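Local structure of putative dihydrodipicolinate synthase family protein (Coccidioides immitis, 3QFE) at residues Q34-A39 with T72-V77; L49-G53 with R66-I70; L60-E65 with R289-D293; I99-S103 with Q137-P141. The protein is of undetermined function but belongs to the dihydrodipicolinate synthase family, whose members are built on a TIM-barrel fold. All blocks are in the same frame, centred on the assembly; numbering follows the deposited sequence. Where two conformers were deposited one is given.

Interaction 1 of 4, residues Q34-A39 with T72-V77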
loop_
_atom_site.group_PDB
_atom_site.type_symbol
_atom_site.label_atom_id
_atom_site.label_comp_id
_atom_site.label_asym_id
_atom_site.label_seq_id
_atom_site.Cartn_x
_atom_site.Cartn_y
_atom_site.Cartn_z
ATOM N N GLN A 34 3.369 -14.555 -8.168
ATOM C CA GLN A 34 3.066 -13.149 -7.988
ATOM C C GLN A 34 1.852 -12.711 -8.806
ATOM O O GLN A 34 1.019 -11.942 -8.323
ATOM C CB GLN A 34 4.278 -12.287 -8.395
ATOM C CG GLN A 34 4.182 -10.870 -7.886
ATOM C CD GLN A 34 4.410 -10.783 -6.394
ATOM O OE1 GLN A 34 5.501 -11.065 -5.897
ATOM N NE2 GLN A 34 3.391 -10.413 -5.674
ATOM N N GLU A 35 1.781 -13.144 -10.057
ATOM C CA GLU A 35 0.645 -12.790 -10.898
ATOM C C GLU A 35 -0.690 -13.359 -10.344
ATOM O O GLU A 35 -1.688 -12.633 -10.295
ATOM C CB GLU A 35 0.856 -13.243 -12.341
ATOM C CG GLU A 35 -0.045 -12.508 -13.319
ATOM C CD GLU A 35 -0.080 -13.146 -14.695
ATOM O OE1 GLU A 35 0.817 -13.950 -14.978
ATOM O OE2 GLU A 35 -0.998 -12.857 -15.504
ATOM N N ARG A 36 -0.677 -14.630 -9.927
ATOM C CA ARG A 36 -1.836 -15.267 -9.304
ATOM C C ARG A 36 -2.312 -14.474 -8.115
ATOM O O ARG A 36 -3.514 -14.272 -7.936
ATOM C CB ARG A 36 -1.520 -16.696 -8.842
ATOM C CG ARG A 36 -1.273 -17.652 -9.967
ATOM C CD ARG A 36 -1.221 -19.089 -9.491
ATOM N NE ARG A 36 -1.129 -19.991 -10.638
ATOM C CZ ARG A 36 -0.943 -21.303 -10.541
ATOM N NH1 ARG A 36 -0.878 -22.046 -11.643
ATOM N NH2 ARG A 36 -0.825 -21.868 -9.344
ATOM N N TYR A 37 -1.358 -14.017 -7.306
ATOM C CA TYR A 37 -1.639 -13.353 -6.041
ATOM C C TYR A 37 -2.213 -11.953 -6.242
ATOM O O TYR A 37 -3.240 -11.622 -5.673
ATOM C CB TYR A 37 -0.366 -13.305 -5.193
ATOM C CG TYR A 37 -0.542 -12.648 -3.840
ATOM C CD1 TYR A 37 -1.252 -13.286 -2.811
ATOM C CD2 TYR A 37 -0.016 -11.393 -3.591
ATOM C CE1 TYR A 37 -1.414 -12.694 -1.562
ATOM C CE2 TYR A 37 -0.175 -10.781 -2.350
ATOM C CZ TYR A 37 -0.878 -11.440 -1.335
ATOM O OH TYR A 37 -1.034 -10.829 -0.098
ATOM N N TYR A 38 -1.556 -11.145 -7.074
ATOM C CA TYR A 38 -2.064 -9.822 -7.430
ATOM C C TYR A 38 -3.477 -9.904 -8.020
ATOM O O TYR A 38 -4.337 -9.071 -7.706
ATOM C CB TYR A 38 -1.177 -9.182 -8.486
ATOM C CG TYR A 38 0.190 -8.649 -8.068
ATOM C CD1 TYR A 38 0.445 -8.211 -6.785
ATOM C CD2 TYR A 38 1.208 -8.538 -9.009
ATOM C CE1 TYR A 38 1.696 -7.700 -6.444
ATOM C CE2 TYR A 38 2.452 -8.012 -8.687
ATOM C CZ TYR A 38 2.687 -7.600 -7.404
ATOM O OH TYR A 38 3.912 -7.097 -7.088
ATOM N N ALA A 39 -3.700 -10.883 -8.908
ATOM C CA ALA A 39 -4.983 -11.037 -9.564
ATOM C C ALA A 39 -6.047 -11.380 -8.510
ATOM O O ALA A 39 -7.133 -10.792 -8.490
ATOM C CB ALA A 39 -4.909 -12.082 -10.636
ATOM N N THR A 72 4.079 -7.078 -14.051
ATOM C CA THR A 72 3.352 -8.267 -13.630
ATOM C C THR A 72 2.027 -7.844 -12.962
ATOM O O THR A 72 0.973 -8.427 -13.263
ATOM C CB THR A 72 4.242 -9.170 -12.729
ATOM O OG1 THR A 72 5.342 -9.653 -13.508
ATOM C CG2 THR A 72 3.465 -10.359 -12.155
ATOM N N ALA A 73 2.071 -6.811 -12.110
ATOM C CA ALA A 73 0.856 -6.262 -11.540
ATOM C C ALA A 73 -0.123 -5.872 -12.637
ATOM O O ALA A 73 -1.264 -6.363 -12.639
ATOM C CB ALA A 73 1.141 -5.083 -10.596
ATOM N N ARG A 74 0.314 -5.052 -13.603
ATOM C CA ARG A 74 -0.592 -4.603 -14.679
ATOM C C ARG A 74 -1.238 -5.775 -15.434
ATOM O O ARG A 74 -2.426 -5.749 -15.725
ATOM C CB ARG A 74 0.126 -3.654 -15.649
ATOM C CG ARG A 74 -0.687 -3.235 -16.896
ATOM C CD ARG A 74 -1.973 -2.526 -16.467
ATOM N NE ARG A 74 -1.706 -1.297 -15.706
ATOM C CZ ARG A 74 -2.567 -0.730 -14.855
ATOM N NH1 ARG A 74 -3.763 -1.281 -14.622
ATOM N NH2 ARG A 74 -2.223 0.395 -14.209
ATOM N N LYS A 75 -0.450 -6.799 -15.750
ATOM C CA LYS A 75 -0.960 -7.983 -16.437
ATOM C C LYS A 75 -1.994 -8.726 -15.556
ATOM O O LYS A 75 -3.009 -9.206 -16.053
ATOM C CB LYS A 75 0.199 -8.901 -16.836
ATOM C CG LYS A 75 -0.209 -10.169 -17.558
ATOM C CD LYS A 75 1.017 -11.030 -17.980
ATOM C CE LYS A 75 0.582 -12.474 -18.372
ATOM N NZ LYS A 75 1.725 -13.450 -18.467
ATOM N N ALA A 76 -1.751 -8.786 -14.252
ATOM C CA ALA A 76 -2.652 -9.503 -13.339
ATOM C C ALA A 76 -4.015 -8.849 -13.199
ATOM O O ALA A 76 -4.997 -9.554 -12.991
ATOM C CB ALA A 76 -2.021 -9.619 -11.948
ATOM N N VAL A 77 -4.069 -7.511 -13.274
ATOM C CA VAL A 77 -5.292 -6.764 -12.929
ATOM C C VAL A 77 -6.046 -6.186 -14.153
ATOM O O VAL A 77 -7.228 -5.828 -14.055
ATOM C CB VAL A 77 -5.029 -5.668 -11.847
ATOM C CG1 VAL A 77 -4.159 -6.218 -10.706
ATOM C CG2 VAL A 77 -4.359 -4.402 -12.449
HETATM O O HOH W 1 -3.686 -12.010 -16.089
#
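Y38 meets helix 72-77 along one side of its ring: CD2 comes to 3.4 Å from A73 CA, and CE2 lies 3.7 Å from A73 CB. The methyl of A76 sits at the ring's edge, near its plane, and touches Y38 CB at 3.6 Å. NE2 of Q34 lies over one face, offset toward the rim; F21 N bonds to Q34 OE1, and NE2 to V19 O. Small residues on the 72-77 side let the helices approach to 8.1 Å between their axes, crossing at -54°, with A39 CB resting against A76 O at 3.5 Å.

Toward the surface, E35 and K75 cross obliquely. The E35 chain starts with CG anti to the backbone N (chi1 -161°) and runs extended, passing A76 CB and bringing its carboxylate across the K75 methylenes. E35 OE2 is 3.3 Å from K75 CE, while E35 OE1 reaches K75 NZ at 3.6 Å, a long salt bridge. T72 CG2 packs on E35 CB at 3.9 Å. A water bonds to both E35 OE2 and K75 O.

No direct hydrogen bond joins the segments. Y38, the alanines and the T72 methyl pack the inner side; a loose ion pair and a water bridge hold the outer margin.

Interaction 2 of 4, residues L49-G53 with R66-I70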
loop_
_atom_site.group_PDB
_atom_site.type_symbol
_atom_site.label_atom_id
_atom_site.label_comp_id
_atom_site.label_asym_id
_atom_site.label_seq_id
_atom_site.Cartn_x
_atom_site.Cartn_y
_atom_site.Cartn_z
ATOM N N LEU A 49 -4.167 -1.405 -6.184
ATOM C CA LEU A 49 -2.962 -1.991 -5.605
ATOM C C LEU A 49 -1.826 -0.978 -5.506
ATOM O O LEU A 49 -1.577 -0.175 -6.428
ATOM C CB LEU A 49 -2.495 -3.228 -6.375
ATOM C CG LEU A 49 -3.412 -4.475 -6.385
ATOM C CD1 LEU A 49 -2.861 -5.564 -7.279
ATOM C CD2 LEU A 49 -3.624 -5.040 -4.993
ATOM N N VAL A 50 -1.139 -1.031 -4.369
ATOM C CA VAL A 50 0.122 -0.357 -4.229
ATOM C C VAL A 50 1.219 -1.387 -4.431
ATOM O O VAL A 50 1.327 -2.329 -3.655
ATOM C CB VAL A 50 0.238 0.362 -2.865
ATOM C CG1 VAL A 50 1.662 0.867 -2.641
ATOM C CG2 VAL A 50 -0.791 1.500 -2.790
ATOM N N ILE A 51 1.983 -1.227 -5.508
ATOM C CA ILE A 51 3.080 -2.120 -5.824
ATOM C C ILE A 51 4.386 -1.432 -5.449
ATOM O O ILE A 51 4.611 -0.277 -5.794
ATOM C CB ILE A 51 3.084 -2.497 -7.341
ATOM C CG1 ILE A 51 1.690 -2.960 -7.783
ATOM C CG2 ILE A 51 4.117 -3.576 -7.646
ATOM C CD1 ILE A 51 1.128 -4.148 -6.977
ATOM N N LEU A 52 5.242 -2.151 -4.747
ATOM C CA LEU A 52 6.535 -1.650 -4.316
ATOM C C LEU A 52 6.398 -0.694 -3.159
ATOM O O LEU A 52 7.229 0.183 -2.976
ATOM C CB LEU A 52 7.351 -1.009 -5.451
ATOM C CG LEU A 52 7.501 -1.742 -6.785
ATOM C CD1 LEU A 52 8.289 -0.859 -7.764
ATOM C CD2 LEU A 52 8.157 -3.104 -6.599
ATOM N N GLY A 53 5.359 -0.872 -2.362
ATOM C CA GLY A 53 5.296 -0.222 -1.050
ATOM C C GLY A 53 6.366 -0.826 -0.165
ATOM O O GLY A 53 7.168 -1.649 -0.618
ATOM N N ARG A 66 12.067 -4.332 -9.807
ATOM C CA ARG A 66 11.025 -3.346 -9.595
ATOM C C ARG A 66 10.102 -3.230 -10.788
ATOM O O ARG A 66 8.889 -3.239 -10.624
ATOM C CB ARG A 66 11.617 -1.967 -9.297
ATOM C CG ARG A 66 12.081 -1.788 -7.864
ATOM C CD ARG A 66 12.885 -0.498 -7.784
ATOM N NE ARG A 66 13.208 -0.121 -6.423
ATOM C CZ ARG A 66 12.397 0.568 -5.621
ATOM N NH1 ARG A 66 11.197 0.948 -6.057
ATOM N NH2 ARG A 66 12.803 0.878 -4.385
ATOM N N ALA A 67 10.684 -3.091 -11.975
ATOM C CA ALA A 67 9.925 -2.936 -13.233
ATOM C C ALA A 67 9.125 -4.188 -13.588
ATOM O O ALA A 67 8.033 -4.092 -14.135
ATOM C CB ALA A 67 10.886 -2.558 -14.421
ATOM N N GLN A 68 9.698 -5.361 -13.330
ATOM C CA GLN A 68 9.011 -6.620 -13.625
ATOM C C GLN A 68 7.781 -6.754 -12.737
ATOM O O GLN A 68 6.747 -7.242 -13.178
ATOM C CB GLN A 68 9.934 -7.836 -13.449
ATOM C CG GLN A 68 10.926 -7.912 -14.562
ATOM C CD GLN A 68 12.098 -8.850 -14.292
ATOM O OE1 GLN A 68 12.352 -9.270 -13.149
ATOM N NE2 GLN A 68 12.825 -9.185 -15.359
ATOM N N LEU A 69 7.884 -6.311 -11.495
ATOM C CA LEU A 69 6.749 -6.455 -10.602
ATOM C C LEU A 69 5.623 -5.549 -11.039
ATOM O O LEU A 69 4.477 -5.975 -11.050
ATOM C CB LEU A 69 7.138 -6.195 -9.168
ATOM C CG LEU A 69 7.961 -7.290 -8.499
ATOM C CD1 LEU A 69 8.322 -6.774 -7.114
ATOM C CD2 LEU A 69 7.135 -8.591 -8.392
ATOM N N ILE A 70 5.950 -4.319 -11.452
ATOM C CA ILE A 70 4.918 -3.407 -11.904
ATOM C C ILE A 70 4.231 -3.995 -13.123
ATOM O O ILE A 70 3.002 -4.062 -13.157
ATOM C CB ILE A 70 5.444 -1.984 -12.197
ATOM C CG1 ILE A 70 6.032 -1.382 -10.905
ATOM C CG2 ILE A 70 4.290 -1.081 -12.663
ATOM C CD1 ILE A 70 6.866 -0.082 -11.123
#
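Strand 49-51 ends beside helix 66-70, the backbones coming nearest at I51 and I70, whose CA atoms are 6.5 Å apart, and at L52 the chain turns out of the strand with positive phi (75°). L52 carries most of the contact. Its CG stands beside the backbone N (chi1 -48°) with the second torsion anti, which extends the side chain toward the helix and spreads its two methyls over different residues. L52 CD1 meets I70 CD1 at 3.7 Å, the two side chains crossing at about a right angle, and also packs on R66 O at 3.8 Å. L52 CD2 turns to L69 CD1, again at 3.7 Å.

R66 adds its aliphatic part: CB and CG both lie against L52 CD1, the chain runs extended to NE, and a bend in the last torsion (chi4 -85°) brings R66 NH1 back to 3.8 Å from the same methyl. I51 makes a lighter contact, its CG2 branch lying 4.2 Å from L69 O and a little farther from I70 CG1. All five touching residues are buried; the contact is mainly apolar, and no hydrogen bond crosses it.

The pair belongs to the beta-alpha-beta unit of strand 48-51, helix 63-77 and strand 83-86. Helix 31-42 flanks it through Y38, helix 92-105 through H98, A102 and A105, and strand 83-86 packs I83 on I51 and A85 on I70.

Interaction 3 of 4, residues L60-E65 with R289-D293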
loop_
_atom_site.group_PDB
_atom_site.type_symbol
_atom_site.label_atom_id
_atom_site.label_comp_id
_atom_site.label_asym_id
_atom_site.label_seq_id
_atom_site.Cartn_x
_atom_site.Cartn_y
_atom_site.Cartn_z
ATOM N N LEU A 60 14.792 -3.921 -1.259
ATOM C CA LEU A 60 15.626 -5.120 -1.401
ATOM C C LEU A 60 15.705 -5.613 -2.859
ATOM O O LEU A 60 16.325 -6.637 -3.155
ATOM C CB LEU A 60 15.105 -6.245 -0.502
ATOM C CG LEU A 60 14.864 -5.925 0.979
ATOM C CD1 LEU A 60 14.536 -7.198 1.778
ATOM C CD2 LEU A 60 16.035 -5.228 1.608
ATOM N N LEU A 61 15.066 -4.860 -3.746
ATOM C CA LEU A 61 14.921 -5.218 -5.155
ATOM C C LEU A 61 15.925 -4.498 -6.053
ATOM O O LEU A 61 16.312 -3.349 -5.790
ATOM C CB LEU A 61 13.514 -4.868 -5.645
ATOM C CG LEU A 61 12.351 -5.579 -4.946
ATOM C CD1 LEU A 61 11.056 -5.159 -5.623
ATOM C CD2 LEU A 61 12.501 -7.108 -4.927
ATOM N N THR A 62 16.309 -5.145 -7.141
ATOM C CA THR A 62 17.098 -4.429 -8.143
ATOM C C THR A 62 16.135 -3.590 -8.974
ATOM O O THR A 62 14.934 -3.846 -8.966
ATOM C CB THR A 62 17.828 -5.390 -9.073
ATOM O OG1 THR A 62 16.852 -6.046 -9.910
ATOM C CG2 THR A 62 18.652 -6.416 -8.260
ATOM N N ARG A 63 16.666 -2.616 -9.714
ATOM C CA ARG A 63 15.856 -1.769 -10.578
ATOM C C ARG A 63 15.006 -2.598 -11.552
ATOM O O ARG A 63 13.818 -2.331 -11.750
ATOM C CB ARG A 63 16.754 -0.807 -11.345
ATOM C CG ARG A 63 16.073 -0.152 -12.525
ATOM C CD ARG A 63 17.071 0.373 -13.526
ATOM N NE ARG A 63 16.383 1.206 -14.492
ATOM C CZ ARG A 63 16.864 1.577 -15.682
ATOM N NH1 ARG A 63 18.084 1.205 -16.083
ATOM N NH2 ARG A 63 16.121 2.344 -16.466
ATOM N N GLU A 64 15.622 -3.596 -12.164
ATOM C CA GLU A 64 14.927 -4.475 -13.091
ATOM C C GLU A 64 13.784 -5.273 -12.417
ATOM O O GLU A 64 12.701 -5.450 -12.991
ATOM C CB GLU A 64 15.947 -5.397 -13.741
ATOM C CG GLU A 64 15.383 -6.323 -14.748
ATOM C CD GLU A 64 16.434 -6.861 -15.710
ATOM O OE1 GLU A 64 17.569 -6.298 -15.770
ATOM O OE2 GLU A 64 16.098 -7.843 -16.418
ATOM N N GLU A 65 14.015 -5.737 -11.199
ATOM C CA GLU A 65 12.976 -6.472 -10.488
ATOM C C GLU A 65 11.783 -5.572 -10.205
ATOM O O GLU A 65 10.627 -5.984 -10.374
ATOM C CB GLU A 65 13.524 -7.111 -9.211
ATOM C CG GLU A 65 14.442 -8.306 -9.531
ATOM C CD GLU A 65 15.230 -8.820 -8.325
ATOM O OE1 GLU A 65 15.355 -8.094 -7.326
ATOM O OE2 GLU A 65 15.734 -9.960 -8.384
ATOM N N ARG A 289 13.404 -11.663 1.992
ATOM C CA ARG A 289 14.548 -11.902 1.128
ATOM C C ARG A 289 15.819 -12.055 1.963
ATOM O O ARG A 289 15.990 -11.362 2.961
ATOM C CB ARG A 289 14.705 -10.779 0.082
ATOM C CG ARG A 289 15.154 -11.314 -1.220
ATOM C CD ARG A 289 15.644 -10.266 -2.218
ATOM N NE ARG A 289 15.828 -10.919 -3.516
ATOM C CZ ARG A 289 15.799 -10.304 -4.695
ATOM N NH1 ARG A 289 15.652 -8.989 -4.782
ATOM N NH2 ARG A 289 15.943 -11.015 -5.796
ATOM N N LYS A 290 16.672 -12.992 1.565
ATOM C CA LYS A 290 18.030 -13.142 2.077
ATOM C C LYS A 290 18.721 -11.801 2.273
ATOM O O LYS A 290 18.642 -10.941 1.403
ATOM C CB LYS A 290 18.861 -13.956 1.075
ATOM C CG LYS A 290 19.302 -15.262 1.585
ATOM C CD LYS A 290 19.641 -16.257 0.478
ATOM C CE LYS A 290 20.596 -15.714 -0.551
ATOM N NZ LYS A 290 21.540 -16.792 -0.945
ATOM N N PRO A 291 19.461 -11.636 3.385
ATOM C CA PRO A 291 19.738 -12.594 4.439
ATOM C C PRO A 291 18.767 -12.539 5.615
ATOM O O PRO A 291 19.055 -13.105 6.643
ATOM C CB PRO A 291 21.118 -12.155 4.925
ATOM C CG PRO A 291 21.045 -10.661 4.821
ATOM C CD PRO A 291 20.188 -10.368 3.607
ATOM N N TYR A 292 17.630 -11.882 5.473
ATOM C CA TYR A 292 16.687 -11.754 6.585
ATOM C C TYR A 292 15.972 -13.063 6.967
ATOM O O TYR A 292 15.720 -13.918 6.117
ATOM C CB TYR A 292 15.732 -10.569 6.328
ATOM C CG TYR A 292 16.540 -9.312 6.104
ATOM C CD1 TYR A 292 17.258 -8.724 7.158
ATOM C CD2 TYR A 292 16.665 -8.759 4.835
ATOM C CE1 TYR A 292 18.045 -7.592 6.953
ATOM C CE2 TYR A 292 17.438 -7.639 4.618
ATOM C CZ TYR A 292 18.128 -7.060 5.683
ATOM O OH TYR A 292 18.906 -5.945 5.459
ATOM N N ASP A 293 15.695 -13.236 8.254
ATOM C CA ASP A 293 15.138 -14.485 8.742
ATOM C C ASP A 293 13.615 -14.440 8.748
ATOM O O ASP A 293 13.027 -13.367 8.895
ATOM C CB ASP A 293 15.681 -14.823 10.149
ATOM C CG ASP A 293 17.027 -15.581 10.111
ATOM O OD1 ASP A 293 17.546 -15.890 9.007
ATOM O OD2 ASP A 293 17.584 -15.863 11.196
#
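R289 and E65 meet head-on through two hydrogen bonds, a bidentate salt bridge. R289 NH1 donates to E65 OE1 at 2.7 Å and R289 NH2 to E65 OE2 at 2.8 Å, both nearly straight. Each carboxylate oxygen is met on its syn side and lies close to the guanidinium plane, although the two flat groups are twisted 31° apart. R289 reaches this position with a chain extended from CG to NE, after an unusual first torsion of -143°. E65 is likewise extended beyond CG, which stands beside its own backbone N.

R289 NH1 makes a second, more bent bond to L60 O at 2.9 Å, the oxygen tilted out of the guanidinium plane, and L61 CD2 lies 3.7 Å from the same nitrogen. E65 OE1 is also shared: T62 N bonds to it at 3.1 Å from the face of the carboxylate plane opposite to NH1. Two donors on one oxygen and a third on the other fix the carboxylate's rotation and would probably favour its charged form.

The L60 side chain runs antiparallel to that of R289, and L60 CD1 touches Y292 CD2 at 4.0 Å. D27 forms a salt bridge with R289 NE, and E57 accepts from the R289 backbone N.

T62 and E65 form a capping box at the start of helix 63-77: T62 OG1 accepts from E65 N, T62 N to E65 OE1 is the other half, and one carboxylate serves both cap and arginine. R289 thus ties this capped barrel helix to the loop before helix 297-317.

Interaction 4 of 4, residues I99-S103 with Q137-P141; sequences INDAS and QSPLP
I99 and S103, one turn apart on helix 92-105, pack against the loop that leads from helix 124-137 into strand 142-146, a junction between successive beta-alpha elements of the TIM barrel. I99 points CG2, the branch anti to its backbone N, at the loop: it touches S138 OG at 3.4 Å and P139 CD at 3.7 Å. With less certainty, because N100 has two conformers, N100 OD1 approaches P139 CG at 3.4 Å. S103 OG stands 4.1 Å from P139 CG. L140 completes the first shell, its CD1 resting on S103 CA at 3.7 Å.

No hydrogen bond crosses between the segments, and the fit is mainly van der Waals, methyls and ring carbons meeting both carbon and oxygen atoms. The loop shape is held from within and from behind. V110 of strand 109-112 touches I99, S138 and L140 together, A107 packs on A102 and L140, and N170 donates its side-chain amide to L140 O. That carbonyl has a second donor: with S138 OG anti to the backbone N (chi1 171°), the hydroxyl gives its proton to L140 O at 2.7 Å, in the carbonyl plane and on a lone pair.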
loop_
_atom_site.group_PDB
_atom_site.type_symbol
_atom_site.label_atom_id
_atom_site.label_comp_id
_atom_site.label_asym_id
_atom_site.label_seq_id
_atom_site.Cartn_x
_atom_site.Cartn_y
_atom_site.Cartn_z
ATOM N N ILE A 99 10.592 6.190 -11.549
ATOM C CA ILE A 99 9.345 6.697 -12.094
ATOM C C ILE A 99 9.181 6.364 -13.586
ATOM O O ILE A 99 8.153 5.820 -13.982
ATOM C CB ILE A 99 9.170 8.216 -11.844
ATOM C CG1 ILE A 99 8.925 8.490 -10.342
ATOM C CG2 ILE A 99 8.027 8.745 -12.696
ATOM C CD1 ILE A 99 8.894 10.011 -9.971
ATOM N N ASN A 100 10.200 6.663 -14.394
ATOM C CA ASN A 100 10.142 6.360 -15.807
ATOM C C ASN A 100 9.983 4.864 -16.078
ATOM O O ASN A 100 9.234 4.475 -16.970
ATOM C CB ASN A 100 11.343 6.982 -16.536
ATOM C CG ASN A 100 11.167 8.482 -16.738
ATOM O OD1 ASN A 100 10.160 8.928 -17.296
ATOM N ND2 ASN A 100 12.113 9.261 -16.255
ATOM N N ASP A 101 10.672 4.036 -15.292
ATOM C CA ASP A 101 10.491 2.587 -15.382
ATOM C C ASP A 101 9.041 2.224 -15.090
ATOM O O ASP A 101 8.463 1.413 -15.821
ATOM C CB ASP A 101 11.404 1.839 -14.406
ATOM C CG ASP A 101 12.867 1.874 -14.836
ATOM O OD1 ASP A 101 13.167 2.313 -15.970
ATOM O OD2 ASP A 101 13.718 1.457 -14.033
ATOM N N ALA A 102 8.469 2.835 -14.045
ATOM C CA ALA A 102 7.088 2.563 -13.622
ATOM C C ALA A 102 6.093 2.934 -14.705
ATOM O O ALA A 102 5.131 2.211 -14.961
ATOM C CB ALA A 102 6.744 3.300 -12.295
ATOM N N SER A 103 6.344 4.075 -15.328
ATOM C CA SER A 103 5.501 4.568 -16.386
ATOM C C SER A 103 5.482 3.577 -17.541
ATOM O O SER A 103 4.408 3.151 -17.974
ATOM C CB SER A 103 5.999 5.929 -16.843
ATOM O OG SER A 103 5.153 6.438 -17.848
ATOM N N GLN A 137 8.929 16.847 -13.352
ATOM C CA GLN A 137 9.565 15.960 -14.343
ATOM C C GLN A 137 8.823 14.644 -14.570
ATOM O O GLN A 137 9.036 13.980 -15.597
ATOM C CB GLN A 137 11.021 15.674 -13.978
ATOM C CG GLN A 137 11.953 16.886 -14.058
ATOM C CD GLN A 137 13.402 16.473 -14.102
ATOM O OE1 GLN A 137 13.830 15.752 -15.003
ATOM N NE2 GLN A 137 14.169 16.918 -13.129
ATOM N N SER A 138 7.947 14.285 -13.626
ATOM C CA SER A 138 7.321 12.976 -13.611
ATOM C C SER A 138 6.219 12.856 -14.657
ATOM O O SER A 138 5.341 13.712 -14.750
ATOM C CB SER A 138 6.768 12.618 -12.224
ATOM O OG SER A 138 5.988 11.423 -12.294
ATOM N N PRO A 139 6.272 11.777 -15.453
ATOM C CA PRO A 139 5.217 11.522 -16.424
ATOM C C PRO A 139 3.947 10.960 -15.800
ATOM O O PRO A 139 2.939 10.841 -16.488
ATOM C CB PRO A 139 5.839 10.497 -17.379
ATOM C CG PRO A 139 7.012 9.933 -16.668
ATOM C CD PRO A 139 7.474 10.946 -15.672
ATOM N N LEU A 140 3.992 10.616 -14.520
ATOM C CA LEU A 140 2.828 10.080 -13.823
ATOM C C LEU A 140 2.446 10.995 -12.641
ATOM O O LEU A 140 3.310 11.661 -12.065
ATOM C CB LEU A 140 3.103 8.642 -13.324
ATOM C CG LEU A 140 3.142 7.468 -14.331
ATOM C CD1 LEU A 140 3.531 6.169 -13.649
ATOM C CD2 LEU A 140 1.841 7.269 -15.122
ATOM N N PRO A 141 1.158 11.028 -12.279
ATOM C CA PRO A 141 0.751 11.800 -11.085
ATOM C C PRO A 141 1.430 11.288 -9.794
ATOM O O PRO A 141 1.637 10.086 -9.636
ATOM C CB PRO A 141 -0.768 11.589 -11.023
ATOM C CG PRO A 141 -1.185 11.174 -12.400
ATOM C CD PRO A 141 0.002 10.498 -13.035
#

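Overall arrangement
Helix 63-77 is shared by interactions 1, 2 and 3, which engage its C-terminal end, its middle and its N-terminal start in turn. Interactions 1 and 2 have centres 10 Å apart and pack directly, A73 CB lying 3.6 Å from I51 CG1. Interaction 2 meets interaction 3 through L61, whose CD1 is 3.5 Å from L69 CD1, and interaction 4 through I70 CD1, which is 3.6 Å from A102 CB. Although the centres of interactions 3 and 4 are about 23 Å apart, R63 NE and D101 OD2 connect them in a 2.7 Å salt bridge. Interaction 1 touches neither 3 nor 4. The modelled calcium ion belongs to A315 and S318, outside all four contacts.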